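Local atomic coordinates of glutathione s-transferase III (Zea mays, PDB entry 1AW9), a protein that probably conjugates reduced glutathione to hydrophobic electrophiles, certain herbicides among them, as a phi-class glutathione S-transferase. Residues A88-A93 / Y155-E160; L21-L26 / T83-A88. All blocks are in the same frame, centred on the assembly; numbering follows the deposited sequence.

Overall arrangement
Following the chain from its N terminus, helix 12-23 ends in 21-26, and interaction 2 closes the first loop when 83-88 comes back to it. That loop holds strands 28-31, 56-59 and 62-65 and helix 67-77, most of the thioredoxin-like domain. Interaction 1 opens where interaction 2 stops, at the shared A88, and closes when 155-160 returns to 88-93 after helices 92-122 and 129-152. The two loops run in series, neither nested nor crossed. Their centres lie about 14 Å apart, and E160 CG packs on P87 CG at 4.0 Å. Together they anchor the interdomain linker, first to the N-terminal domain, then to the helical one.

Interaction 1: A88-A93 / Y155-E160; sequences ATASAA and YLAGDE
T89 meets E160 through torsions on both sides: the T89 chi1 of 38° sets OG1 between its own backbone N and carbonyl carbon, the crowded position, and the E160 chi1 of 41° does the same for CG. The E160 chain then bends at chi2 (-107°), which swings its carboxylate back against the 88-93 segment and brings OE2 to the hydroxyl. The two side chains cross at about a right angle, and T89 OG1 gives a weak hydrogen bond to E160 OE2 at 3.1 Å. The same oxygen is 3.3 Å from T89 O, an acceptor facing an acceptor, and the weak hydroxyl bond probably offsets only part of that approach.

Further along, the backbones meet directly. S91 N points at A157 O, 3.3 Å away, in a weak but fairly straight hydrogen bond, while A90 CB rests on A157 CB at 4.2 Å. T162 touches both alanines, and L95 of helix 92-122 also lies against A157. S91 is the N-cap of that helix; its OG turns to K94 N in a weak hydrogen bond, while its backbone N serves the contact.

What presents A157 O is the type I turn from Y155 to G158, tied by Y155 N to G158 O at 2.7 Å and by G158 N to Y155 O at 3.2 Å. G158 must be glycine: at its backbone angles a CB would be jammed against A157 O, the acceptor used here. D165 OD2 accepts a hydrogen bond from L156 N, within the turn.

Chemically, this is a surface contact of weak bonds round a small alanine pair, joining the start of helix 92-122 to the loop before helix 163-166. The nearby T89 carbonyl would probably raise the pKa of the E160 side chain slightly.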
loop_
_atom_site.group_PDB
_atom_site.type_symbol
_atom_site.label_atom_id
_atom_site.label_comp_id
_atom_site.label_asym_id
_atom_site.label_seq_id
_atom_site.Cartn_x
_atom_site.Cartn_y
_atom_site.Cartn_z
ATOM N N ALA A 88 25.772 2.045 36.385
ATOM C CA ALA A 88 25.176 3.156 37.117
ATOM C C ALA A 88 25.978 4.431 36.787
ATOM O O ALA A 88 25.608 5.552 37.171
ATOM C CB ALA A 88 25.177 2.875 38.614
ATOM N N THR A 89 27.079 4.232 36.065
ATOM C CA THR A 89 27.928 5.325 35.617
ATOM C C THR A 89 27.370 5.926 34.314
ATOM O O THR A 89 27.692 7.070 33.963
ATOM C CB THR A 89 29.371 4.835 35.369
ATOM O OG1 THR A 89 29.334 3.525 34.777
ATOM C CG2 THR A 89 30.166 4.807 36.687
ATOM N N ALA A 90 26.566 5.147 33.584
ATOM C CA ALA A 90 25.971 5.611 32.332
ATOM C C ALA A 90 24.849 6.584 32.675
ATOM O O ALA A 90 24.303 6.525 33.770
ATOM C CB ALA A 90 25.432 4.422 31.528
ATOM N N SER A 91 24.536 7.517 31.784
ATOM C CA SER A 91 23.450 8.452 32.059
ATOM C C SER A 91 22.150 7.658 31.987
ATOM O O SER A 91 21.924 6.939 31.013
ATOM C CB SER A 91 23.407 9.564 31.000
ATOM O OG SER A 91 22.264 10.400 31.177
ATOM N N ALA A 92 21.298 7.775 33.000
ATOM C CA ALA A 92 20.017 7.059 32.992
ATOM C C ALA A 92 19.034 7.649 31.988
ATOM O O ALA A 92 18.196 6.937 31.452
ATOM C CB ALA A 92 19.400 7.075 34.361
ATOM N N ALA A 93 19.112 8.965 31.785
ATOM C CA ALA A 93 18.246 9.659 30.849
ATOM C C ALA A 93 18.611 9.234 29.439
ATOM O O ALA A 93 17.725 8.962 28.641
ATOM C CB ALA A 93 18.396 11.160 31.000
ATOM N N TYR A 155 29.583 6.114 23.283
ATOM C CA TYR A 155 28.530 5.147 23.043
ATOM C C TYR A 155 27.243 5.889 23.232
ATOM O O TYR A 155 27.248 7.037 23.676
ATOM C CB TYR A 155 28.615 3.982 24.012
ATOM C CG TYR A 155 29.795 3.102 23.736
ATOM C CD1 TYR A 155 29.720 2.055 22.819
ATOM C CD2 TYR A 155 30.999 3.335 24.374
ATOM C CE1 TYR A 155 30.828 1.262 22.540
ATOM C CE2 TYR A 155 32.109 2.562 24.110
ATOM C CZ TYR A 155 32.026 1.533 23.200
ATOM O OH TYR A 155 33.167 0.798 22.960
ATOM N N LEU A 156 26.133 5.227 22.909
ATOM C CA LEU A 156 24.788 5.819 23.008
ATOM C C LEU A 156 24.492 6.498 24.339
ATOM O O LEU A 156 24.103 7.664 24.357
ATOM C CB LEU A 156 23.667 4.793 22.629
ATOM C CG LEU A 156 23.707 4.327 21.158
ATOM C CD1 LEU A 156 22.570 3.425 20.831
ATOM C CD2 LEU A 156 23.751 5.527 20.191
ATOM N N ALA A 157 24.702 5.788 25.445
ATOM C CA ALA A 157 24.414 6.333 26.769
ATOM C C ALA A 157 25.574 7.091 27.446
ATOM O O ALA A 157 25.425 7.575 28.574
ATOM C CB ALA A 157 23.907 5.215 27.667
ATOM N N GLY A 158 26.726 7.154 26.781
ATOM C CA GLY A 158 27.861 7.837 27.362
ATOM C C GLY A 158 29.200 7.205 27.050
ATOM O O GLY A 158 29.433 6.729 25.949
ATOM N N ASP A 159 30.077 7.197 28.044
ATOM C CA ASP A 159 31.418 6.672 27.909
ATOM C C ASP A 159 31.510 5.178 27.780
ATOM O O ASP A 159 32.481 4.649 27.233
ATOM C CB ASP A 159 32.255 7.075 29.127
ATOM C CG ASP A 159 32.482 8.572 29.226
ATOM O OD1 ASP A 159 33.081 9.139 28.289
ATOM O OD2 ASP A 159 32.081 9.182 30.247
ATOM N N GLU A 160 30.527 4.482 28.323
ATOM C CA GLU A 160 30.562 3.028 28.305
ATOM C C GLU A 160 29.512 2.357 27.466
ATOM O O GLU A 160 28.452 2.922 27.205
ATOM C CB GLU A 160 30.483 2.484 29.729
ATOM C CG GLU A 160 29.496 3.224 30.626
ATOM C CD GLU A 160 30.191 4.104 31.655
ATOM O OE1 GLU A 160 31.352 3.781 32.027
ATOM O OE2 GLU A 160 29.576 5.116 32.086
#

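Interaction 2: L21-L26 / T83-A88; sequences LNEKGL and TDLLPA
E23 and K24, at the C-terminal end of helix 12-23, take hold of T83 with three hydrogen bonds. T83 OG1 donates to E23 OE1 at 2.9 Å, meeting that oxygen nearly along its C-O axis. T83 N is bonded to E23 O at 3.3 Å, and K24 NZ binds T83 O at 2.8 Å. The K24 chain bends at chi2 (-83°) and then runs out extended, which carries the ammonium across to the linker. Beside the polar grip, E23 CB packs on L85 CD2 at 4.2 Å.

Outside this first shell, the K24 ammonium has three protons to share among four oxygens within bonding distance: T83 O, Y78 O, E81 O and a water 2.7 Å from NZ, which in turn accepts weakly from L85 N. An alanine in place of K24 would probably leave the T83, Y78 and E81 carbonyls without their shared donor and let the linker drift from the helix end. E23 OE1 has a stronger partner in R200, whose NH1 forms a salt bridge that probably steadies the carboxylate where T83 OG1 meets it. G25 ends the helix in a Schellman motif, with L26 N bonded to L21 O at 3.0 Å and G25 N to N22 O.

The pattern is that of the interdomain linker in the glutathione S-transferase fold, pinned to the first helix of the thioredoxin-like domain while R200 reaches in from the helical domain.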
loop_
_atom_site.group_PDB
_atom_site.type_symbol
_atom_site.label_atom_id
_atom_site.label_comp_id
_atom_site.label_asym_id
_atom_site.label_seq_id
_atom_site.Cartn_x
_atom_site.Cartn_y
_atom_site.Cartn_z
ATOM N N LEU A 21 23.320 -12.477 25.905
ATOM C CA LEU A 21 23.682 -13.634 26.735
ATOM C C LEU A 21 25.206 -13.845 26.769
ATOM O O LEU A 21 25.759 -14.155 27.820
ATOM C CB LEU A 21 22.956 -14.914 26.297
ATOM C CG LEU A 21 21.406 -14.970 26.371
ATOM C CD1 LEU A 21 20.912 -16.233 25.745
ATOM C CD2 LEU A 21 20.867 -14.871 27.758
ATOM N N ASN A 22 25.891 -13.632 25.648
ATOM C CA ASN A 22 27.338 -13.779 25.633
ATOM C C ASN A 22 28.026 -12.674 26.409
ATOM O O ASN A 22 29.021 -12.912 27.065
ATOM C CB ASN A 22 27.861 -13.804 24.228
ATOM C CG ASN A 22 27.444 -15.024 23.526
ATOM O OD1 ASN A 22 27.480 -16.094 24.104
ATOM N ND2 ASN A 22 26.983 -14.888 22.291
ATOM N N GLU A 23 27.514 -11.456 26.352
ATOM C CA GLU A 23 28.152 -10.379 27.084
ATOM C C GLU A 23 28.170 -10.743 28.556
ATOM O O GLU A 23 29.173 -10.571 29.219
ATOM C CB GLU A 23 27.409 -9.064 26.873
ATOM C CG GLU A 23 27.661 -8.406 25.534
ATOM C CD GLU A 23 29.025 -7.717 25.435
ATOM O OE1 GLU A 23 29.649 -7.433 26.477
ATOM O OE2 GLU A 23 29.481 -7.437 24.314
ATOM N N LYS A 24 27.031 -11.209 29.060
ATOM C CA LYS A 24 26.853 -11.617 30.451
ATOM C C LYS A 24 27.551 -12.965 30.711
ATOM O O LYS A 24 27.590 -13.452 31.842
ATOM C CB LYS A 24 25.352 -11.752 30.745
ATOM C CG LYS A 24 24.633 -10.424 30.896
ATOM C CD LYS A 24 24.819 -9.939 32.302
ATOM C CE LYS A 24 24.763 -8.454 32.388
ATOM N NZ LYS A 24 25.343 -8.011 33.680
ATOM N N GLY A 25 28.094 -13.560 29.652
ATOM C CA GLY A 25 28.754 -14.840 29.763
ATOM C C GLY A 25 27.872 -15.956 30.325
ATOM O O GLY A 25 28.388 -16.915 30.918
ATOM N N LEU A 26 26.562 -15.880 30.101
ATOM C CA LEU A 26 25.656 -16.891 30.606
ATOM C C LEU A 26 25.662 -18.098 29.703
ATOM O O LEU A 26 26.054 -18.001 28.562
ATOM C CB LEU A 26 24.248 -16.326 30.737
ATOM C CG LEU A 26 24.098 -15.154 31.720
ATOM C CD1 LEU A 26 22.690 -14.602 31.700
ATOM C CD2 LEU A 26 24.427 -15.601 33.138
ATOM N N THR A 83 29.745 -8.364 31.556
ATOM C CA THR A 83 29.629 -6.927 31.403
ATOM C C THR A 83 28.434 -6.336 32.096
ATOM O O THR A 83 27.346 -6.902 32.101
ATOM C CB THR A 83 29.495 -6.556 29.917
ATOM O OG1 THR A 83 30.567 -7.158 29.177
ATOM C CG2 THR A 83 29.489 -5.042 29.716
ATOM N N ASP A 84 28.618 -5.142 32.609
ATOM C CA ASP A 84 27.526 -4.487 33.257
ATOM C C ASP A 84 26.828 -3.753 32.113
ATOM O O ASP A 84 27.298 -2.695 31.679
ATOM C CB ASP A 84 28.046 -3.499 34.299
ATOM C CG ASP A 84 26.939 -2.938 35.176
ATOM O OD1 ASP A 84 25.758 -3.356 35.008
ATOM O OD2 ASP A 84 27.262 -2.086 36.046
ATOM N N LEU A 85 25.766 -4.348 31.566
ATOM C CA LEU A 85 25.046 -3.699 30.460
ATOM C C LEU A 85 24.194 -2.542 30.972
ATOM O O LEU A 85 23.694 -1.721 30.199
ATOM C CB LEU A 85 24.229 -4.712 29.646
ATOM C CG LEU A 85 25.032 -5.784 28.917
ATOM C CD1 LEU A 85 24.114 -6.850 28.435
ATOM C CD2 LEU A 85 25.839 -5.229 27.789
ATOM N N LEU A 86 24.070 -2.444 32.285
ATOM C CA LEU A 86 23.321 -1.352 32.877
ATOM C C LEU A 86 24.185 -0.638 33.938
ATOM O O LEU A 86 23.862 -0.674 35.129
ATOM C CB LEU A 86 22.005 -1.875 33.475
ATOM C CG LEU A 86 20.924 -2.424 32.517
ATOM C CD1 LEU A 86 19.933 -3.281 33.284
ATOM C CD2 LEU A 86 20.209 -1.310 31.791
ATOM N N PRO A 87 25.310 0.003 33.515
ATOM C CA PRO A 87 26.221 0.717 34.415
ATOM C C PRO A 87 25.520 1.864 35.095
ATOM O O PRO A 87 24.764 2.582 34.455
ATOM C CB PRO A 87 27.280 1.268 33.463
ATOM C CG PRO A 87 27.284 0.301 32.344
ATOM C CD PRO A 87 25.812 0.110 32.131
ATOM N N ALA A 88 25.772 2.045 36.385
ATOM C CA ALA A 88 25.176 3.156 37.117
ATOM C C ALA A 88 25.978 4.431 36.787
ATOM O O ALA A 88 25.608 5.552 37.171
ATOM C CB ALA A 88 25.177 2.875 38.614
HETATM O O HOH W 1 24.018 -5.666 33.784
#